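PDB 7OL1: L-threonine 3-dehydrogenase from Clostridioides difficile, which probably catalyses the NAD-dependent oxidation of L-threonine at its 3-hydroxyl group. Local coordinates for residues Val75-Lys78 / Asn79-Phe82; Asn115-Gly118 / Leu119-Gly122; Met265-Pro269 / Glu270-Asp274. One frame throughout, in Å; residues are numbered along the deposited sequence.

Contacts 1, 2 and 3 follow one another along the chain, and each is local: contacts 1 and 3 start helices 78-87 and 269-277, while contact 2 is a turn inside helix 108-129. Contacts 1 and 2 are neighbours, their centres about 9 Å apart, and they touch: N121 ND2 probably donates to V75 O, 2.9 Å away. They belong to the Rossmann-type part built round the parallel strands of the large sheet. Contact 3 lies on the other side of the chain's centre, about 42 Å from contact 1 and 36 Å from contact 2, centre to centre. Its strand 265-266 still joins that sheet, antiparallel to strand 232-235, so one sheet reaches all three regions.

Contact 1: Val75-Lys78 / Asn79-Phe82; sequences VTDK and NRFF
The F81 ring lies alongside V75, the two side chains pointing the same way, and its CE2 atom packs 3.8 Å from V75 CG1. Close by, the carbonyl O of V75 comes to the ring edge, near the ring plane, 3.5 Å from F81 CD2. With CG swung opposite its own backbone N (chi1 -163°), the ring points back toward V75. It is buried there against L26 and T28 of strand 25-28 and I125 of helix 108-129, while V75 packs on T28 and L114.

Next to this apolar pair, D77 holds the N-cap position of helix 78-87. Its carboxylate OD1 takes a weak hydrogen bond from R80 N at 3.4 Å, and OD2 rests 3.2 Å from R80 CB. Being at the start of a helix, the carboxylate would be expected to gain some stability in its ionised form. It makes no charge pair with R80: the two side chains pass at a slant, their flat ends turned 41° from each other, and D77 OD2 stays 5.8 Å from R80 NE. The guanidinium is taken instead by a salt bridge to E83, one turn further on.

The backbone closes the turn. F81 N donates to D77 O at 3.1 Å, nearly straight at 167°, and F82 N donates to K78 O at 2.8 Å. The K78 side chain touches N121 of helix 108-129, and its NZ makes a long, weak ion pair with E124 of the same helix.

A first turn with Asp at the N-cap, its capping bond weak, and with one aromatic turned inward against the sheet, here begins the helix of a beta-alpha-beta crossover, the one that carries the chain from strand 69-72 to parallel strand 92-95 in the Rossmann-type fold.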
loop_
_atom_site.group_PDB
_atom_site.type_symbol
_atom_site.label_atom_id
_atom_site.label_comp_id
_atom_site.label_asym_id
_atom_site.label_seq_id
_atom_site.Cartn_x
_atom_site.Cartn_y
_atom_site.Cartn_z
ATOM N N VAL A 75 -8.996 17.495 7.117
ATOM C CA VAL A 75 -9.419 16.521 6.072
ATOM C C VAL A 75 -9.816 15.202 6.736
ATOM O O VAL A 75 -10.514 14.410 6.074
ATOM C CB VAL A 75 -8.320 16.330 5.021
ATOM C CG1 VAL A 75 -8.153 17.590 4.186
ATOM C CG2 VAL A 75 -6.992 15.904 5.659
ATOM N N THR A 76 -9.452 14.965 7.995
ATOM C CA THR A 76 -9.813 13.675 8.649
ATOM C C THR A 76 -11.258 13.684 9.128
ATOM O O THR A 76 -11.667 12.650 9.631
ATOM C CB THR A 76 -8.930 13.341 9.851
ATOM O OG1 THR A 76 -9.242 14.296 10.850
ATOM C CG2 THR A 76 -7.456 13.408 9.533
ATOM N N ASP A 77 -11.955 14.821 9.017
ATOM C CA ASP A 77 -13.417 14.963 9.255
ATOM C C ASP A 77 -14.168 14.892 7.908
ATOM O O ASP A 77 -14.223 15.904 7.188
ATOM C CB ASP A 77 -13.635 16.257 10.039
ATOM C CG ASP A 77 -15.069 16.623 10.396
ATOM O OD1 ASP A 77 -16.019 15.780 10.171
ATOM O OD2 ASP A 77 -15.225 17.770 10.889
ATOM N N LYS A 78 -14.715 13.732 7.551
ATOM C CA LYS A 78 -15.348 13.562 6.222
ATOM C C LYS A 78 -16.416 14.651 6.086
ATOM O O LYS A 78 -16.419 15.440 5.083
ATOM C CB LYS A 78 -15.942 12.156 6.082
ATOM C CG LYS A 78 -16.198 11.673 4.657
ATOM C CD LYS A 78 -16.734 10.252 4.594
ATOM C CE LYS A 78 -17.860 10.116 3.584
ATOM N NZ LYS A 78 -17.970 8.732 3.050
ATOM N N ASN A 79 -17.265 14.723 7.110
ATOM C CA ASN A 79 -18.426 15.640 7.142
ATOM C C ASN A 79 -17.992 17.055 6.747
ATOM O O ASN A 79 -18.593 17.623 5.790
ATOM C CB ASN A 79 -19.085 15.667 8.517
ATOM C CG ASN A 79 -20.368 16.452 8.445
ATOM O OD1 ASN A 79 -20.407 17.629 8.808
ATOM N ND2 ASN A 79 -21.352 15.849 7.806
ATOM N N ARG A 80 -17.001 17.626 7.436
ATOM C CA ARG A 80 -16.666 19.065 7.221
ATOM C C ARG A 80 -16.017 19.196 5.835
ATOM O O ARG A 80 -16.331 20.173 5.122
ATOM C CB ARG A 80 -15.823 19.641 8.360
ATOM C CG ARG A 80 -15.129 20.942 7.998
ATOM C CD ARG A 80 -15.611 22.265 8.582
ATOM N NE ARG A 80 -16.930 22.571 8.085
ATOM C CZ ARG A 80 -17.394 23.774 7.720
ATOM N NH1 ARG A 80 -16.654 24.874 7.733
ATOM N NH2 ARG A 80 -18.647 23.839 7.309
ATOM N N PHE A 81 -15.181 18.227 5.450
ATOM C CA PHE A 81 -14.517 18.177 4.123
ATOM C C PHE A 81 -15.612 18.278 3.071
ATOM O O PHE A 81 -15.526 19.153 2.166
ATOM C CB PHE A 81 -13.715 16.879 3.996
ATOM C CG PHE A 81 -12.658 16.786 2.922
ATOM C CD1 PHE A 81 -12.722 17.531 1.757
ATOM C CD2 PHE A 81 -11.624 15.871 3.060
ATOM C CE1 PHE A 81 -11.742 17.408 0.792
ATOM C CE2 PHE A 81 -10.658 15.740 2.085
ATOM C CZ PHE A 81 -10.722 16.512 0.959
ATOM N N PHE A 82 -16.642 17.444 3.211
ATOM C CA PHE A 82 -17.794 17.405 2.265
ATOM C C PHE A 82 -18.522 18.754 2.279
ATOM O O PHE A 82 -18.928 19.238 1.213
ATOM C CB PHE A 82 -18.749 16.288 2.663
ATOM C CG PHE A 82 -19.991 16.161 1.823
ATOM C CD1 PHE A 82 -19.920 15.731 0.510
ATOM C CD2 PHE A 82 -21.246 16.380 2.374
ATOM C CE1 PHE A 82 -21.076 15.570 -0.248
ATOM C CE2 PHE A 82 -22.395 16.211 1.619
ATOM C CZ PHE A 82 -22.309 15.820 0.302
#

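Contact 2: Asn115-Gly118 / Leu119-Gly122; sequences NMNG and LING
Helix 108-129 forms part of the subunit interface, and in it M116 and I120 share a helical turn: I120 N donates to M116 O at 2.9 Å, almost straight at 175°. On the outer side, M116 packs on W112 and I120 on L109 of the second subunit, consistent with the paired-helix dimer interface of extended short-chain dehydrogenases. L119 faces inward. Its CB lies 3.2 Å from N115 O, and its side chain packs on F133 and T135 of strand 132-138 and on C174 of helix 162-181. The backbone has a wider, pi-type turn at 115-117; G122 N to G118 O, 3.1 Å, continues the regular bonding.

The N115 amide is spoken for on both ends, OD1 by L99 N and ND2 by T166 OG1, which ties this turn to helix 162-181. N121 N gives its main bond to N117 O at 3.0 Å and a weak second one to G118 O. Chi1 of -77° puts N121 CG beside its own backbone N and opposite its carbonyl carbon, close to the N117 carbonyl. There CG lies 3.0 Å from N117 O, while ND2 makes its bond to V75 instead.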
loop_
_atom_site.group_PDB
_atom_site.type_symbol
_atom_site.label_atom_id
_atom_site.label_comp_id
_atom_site.label_asym_id
_atom_site.label_seq_id
_atom_site.Cartn_x
_atom_site.Cartn_y
_atom_site.Cartn_z
ATOM N N ASN A 115 -2.693 10.949 6.477
ATOM C CA ASN A 115 -2.315 10.734 5.049
ATOM C C ASN A 115 -3.325 9.777 4.428
ATOM O O ASN A 115 -3.628 9.954 3.231
ATOM C CB ASN A 115 -0.866 10.273 4.858
ATOM C CG ASN A 115 0.158 11.310 5.282
ATOM O OD1 ASN A 115 -0.194 12.370 5.789
ATOM N ND2 ASN A 115 1.436 11.016 5.099
ATOM N N MET A 116 -3.880 8.866 5.228
ATOM C CA MET A 116 -4.770 7.796 4.714
ATOM C C MET A 116 -6.250 8.115 4.989
ATOM O O MET A 116 -7.038 7.993 4.048
ATOM C CB MET A 116 -4.334 6.454 5.305
ATOM C CG MET A 116 -2.861 6.155 5.024
ATOM S SD MET A 116 -2.432 6.172 3.229
ATOM C CE MET A 116 -3.632 4.966 2.666
ATOM N N ASN A 117 -6.633 8.560 6.187
ATOM C CA ASN A 117 -8.053 8.901 6.448
ATOM C C ASN A 117 -8.347 10.195 5.689
ATOM O O ASN A 117 -9.472 10.328 5.094
ATOM C CB ASN A 117 -8.395 8.923 7.936
ATOM C CG ASN A 117 -8.178 7.553 8.555
ATOM O OD1 ASN A 117 -8.574 6.501 8.016
ATOM N ND2 ASN A 117 -7.521 7.560 9.699
ATOM N N GLY A 118 -7.386 11.113 5.644
ATOM C CA GLY A 118 -7.596 12.332 4.833
ATOM C C GLY A 118 -7.915 11.944 3.396
ATOM O O GLY A 118 -8.924 12.416 2.861
ATOM N N LEU A 119 -7.117 11.029 2.831
ATOM C CA LEU A 119 -7.175 10.629 1.409
ATOM C C LEU A 119 -8.485 9.895 1.162
ATOM O O LEU A 119 -9.233 10.286 0.235
ATOM C CB LEU A 119 -5.983 9.732 1.083
ATOM C CG LEU A 119 -5.946 9.180 -0.339
ATOM C CD1 LEU A 119 -6.107 10.302 -1.343
ATOM C CD2 LEU A 119 -4.652 8.423 -0.610
ATOM N N ILE A 120 -8.758 8.851 1.934
ATOM C CA ILE A 120 -9.991 8.035 1.705
ATOM C C ILE A 120 -11.219 8.946 1.826
ATOM O O ILE A 120 -12.199 8.715 1.125
ATOM C CB ILE A 120 -10.044 6.809 2.638
ATOM C CG1 ILE A 120 -11.220 5.897 2.314
ATOM C CG2 ILE A 120 -10.050 7.193 4.097
ATOM C CD1 ILE A 120 -10.751 4.519 1.938
ATOM N N ASN A 121 -11.153 9.990 2.646
ATOM C CA ASN A 121 -12.301 10.900 2.842
ATOM C C ASN A 121 -12.489 11.641 1.524
ATOM O O ASN A 121 -13.600 11.631 0.959
ATOM C CB ASN A 121 -12.085 11.820 4.050
ATOM C CG ASN A 121 -12.311 11.166 5.408
ATOM O OD1 ASN A 121 -12.879 10.065 5.536
ATOM N ND2 ASN A 121 -11.842 11.853 6.441
ATOM N N GLY A 122 -11.418 12.262 1.045
ATOM C CA GLY A 122 -11.421 12.987 -0.238
ATOM C C GLY A 122 -11.878 12.105 -1.392
ATOM O O GLY A 122 -12.524 12.627 -2.314
#

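Contact 3: Met265-Pro269 / Glu270-Asp274; sequences MSFSP and EEIAD
The E271 side chain leaves the helix next to F267, its CB 4.0 Å from F267 CB and near the carbonyl O of S268. CG, placed beside the residue's own backbone N (chi1 -84°), passes 3.8 Å from S268 OG as the chain runs out extended, back toward the start of the helix. At the tip, OE1 accepts two hydrogen bonds from a single residue. S268 OG donates to it at 2.8 Å, and E271 OE1 takes this bond on its anti lone pair, the one away from OE2. S268 N donates to it at 3.2 Å, a straight bond (171°) that arrives from above the carboxylate plane. Two donors on one oxygen fix the position of that end of the carboxylate and occupy the backbone N-H of the residue just before the helix.

S268 is the N-cap residue of helix 269-277. In return, E271 N donates to S268 O at 2.9 Å, bent to 139°. One step on, A273 N bonds to P269 O at 3.3 Å, and P269 leads the first turn, packed on Y207 and Y287.

F267, just before the cap, sets its ring against I272, the two side chains crossing at a slant; their closest modelled approach is too short to trust. Both also pack on Y207 of helix 207-217 and L321 of helix 321-334. Residue E271 accepting from the N-cap amide is one half of a capping box, and F267 with I272, residues N' and N4, flank it in a way consistent with a hydrophobic staple where strand 265-266 gives way to the helix.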
loop_
_atom_site.group_PDB
_atom_site.type_symbol
_atom_site.label_atom_id
_atom_site.label_comp_id
_atom_site.label_asym_id
_atom_site.label_seq_id
_atom_site.Cartn_x
_atom_site.Cartn_y
_atom_site.Cartn_z
ATOM N N MET A 265 15.953 17.058 -13.550
ATOM C CA MET A 265 17.413 17.016 -13.290
ATOM C C MET A 265 17.715 16.002 -12.170
ATOM O O MET A 265 16.801 15.703 -11.403
ATOM C CB MET A 265 17.975 18.420 -12.975
ATOM C CG MET A 265 17.294 19.220 -11.861
ATOM S SD MET A 265 17.619 21.059 -11.830
ATOM C CE MET A 265 16.558 21.611 -13.157
ATOM N N SER A 266 18.910 15.394 -12.213
ATOM C CA SER A 266 19.641 14.740 -11.096
ATOM C C SER A 266 20.946 15.503 -10.869
ATOM O O SER A 266 21.536 15.942 -11.860
ATOM C CB SER A 266 19.965 13.294 -11.368
ATOM O OG SER A 266 18.861 12.627 -11.950
ATOM N N PHE A 267 21.404 15.624 -9.625
ATOM C CA PHE A 267 22.706 16.254 -9.333
ATOM C C PHE A 267 23.167 16.017 -7.889
ATOM O O PHE A 267 22.382 15.889 -6.894
ATOM C CB PHE A 267 22.679 17.728 -9.740
ATOM C CG PHE A 267 21.604 18.594 -9.135
ATOM C CD1 PHE A 267 21.632 18.912 -7.782
ATOM C CD2 PHE A 267 20.620 19.164 -9.936
ATOM C CE1 PHE A 267 20.667 19.735 -7.228
ATOM C CE2 PHE A 267 19.667 20.004 -9.383
ATOM C CZ PHE A 267 19.695 20.288 -8.033
ATOM N N SER A 268 24.491 15.922 -7.809
ATOM C CA SER A 268 25.293 15.831 -6.572
ATOM C C SER A 268 25.545 17.247 -6.088
ATOM O O SER A 268 25.561 18.172 -6.893
ATOM C CB SER A 268 26.579 15.109 -6.841
ATOM O OG SER A 268 27.349 15.806 -7.816
ATOM N N PRO A 269 25.767 17.449 -4.776
ATOM C CA PRO A 269 25.989 18.790 -4.227
ATOM C C PRO A 269 27.069 19.589 -4.978
ATOM O O PRO A 269 26.962 20.804 -5.138
ATOM C CB PRO A 269 26.440 18.480 -2.790
ATOM C CG PRO A 269 25.759 17.168 -2.450
ATOM C CD PRO A 269 25.787 16.395 -3.749
ATOM N N GLU A 270 28.089 18.871 -5.426
ATOM C CA GLU A 270 29.274 19.447 -6.100
ATOM C C GLU A 270 28.847 19.991 -7.486
ATOM O O GLU A 270 29.417 21.018 -7.888
ATOM C CB GLU A 270 30.401 18.407 -5.968
ATOM C CG GLU A 270 31.009 17.932 -7.273
ATOM C CD GLU A 270 30.414 16.605 -7.723
ATOM O OE1 GLU A 270 30.124 15.748 -6.832
ATOM O OE2 GLU A 270 30.225 16.435 -8.950
ATOM N N GLU A 271 27.843 19.415 -8.164
ATOM C CA GLU A 271 27.391 19.889 -9.510
ATOM C C GLU A 271 26.633 21.224 -9.374
ATOM O O GLU A 271 26.706 22.011 -10.345
ATOM C CB GLU A 271 26.489 18.881 -10.247
ATOM C CG GLU A 271 27.204 17.784 -11.041
ATOM C CD GLU A 271 26.384 16.516 -11.323
ATOM O OE1 GLU A 271 26.280 15.639 -10.420
ATOM O OE2 GLU A 271 25.845 16.383 -12.449
ATOM N N ILE A 272 25.906 21.466 -8.265
ATOM C CA ILE A 272 25.160 22.751 -8.036
ATOM C C ILE A 272 26.220 23.831 -7.822
ATOM O O ILE A 272 26.229 24.822 -8.591
ATOM C CB ILE A 272 24.162 22.759 -6.849
ATOM C CG1 ILE A 272 23.672 21.378 -6.430
ATOM C CG2 ILE A 272 22.973 23.680 -7.122
ATOM C CD1 ILE A 272 22.612 21.449 -5.363
ATOM N N ALA A 273 27.073 23.624 -6.810
ATOM C CA ALA A 273 28.262 24.453 -6.514
ATOM C C ALA A 273 28.816 25.029 -7.823
ATOM O O ALA A 273 28.819 26.267 -7.956
ATOM C CB ALA A 273 29.290 23.626 -5.789
ATOM N N ASP A 274 29.209 24.158 -8.766
ATOM C CA ASP A 274 29.831 24.520 -10.075
ATOM C C ASP A 274 28.898 25.430 -10.888
ATOM O O ASP A 274 29.423 26.279 -11.648
ATOM C CB ASP A 274 30.194 23.281 -10.909
ATOM C CG ASP A 274 31.314 22.420 -10.338
ATOM O OD1 ASP A 274 31.787 22.713 -9.217
ATOM O OD2 ASP A 274 31.707 21.453 -11.020
#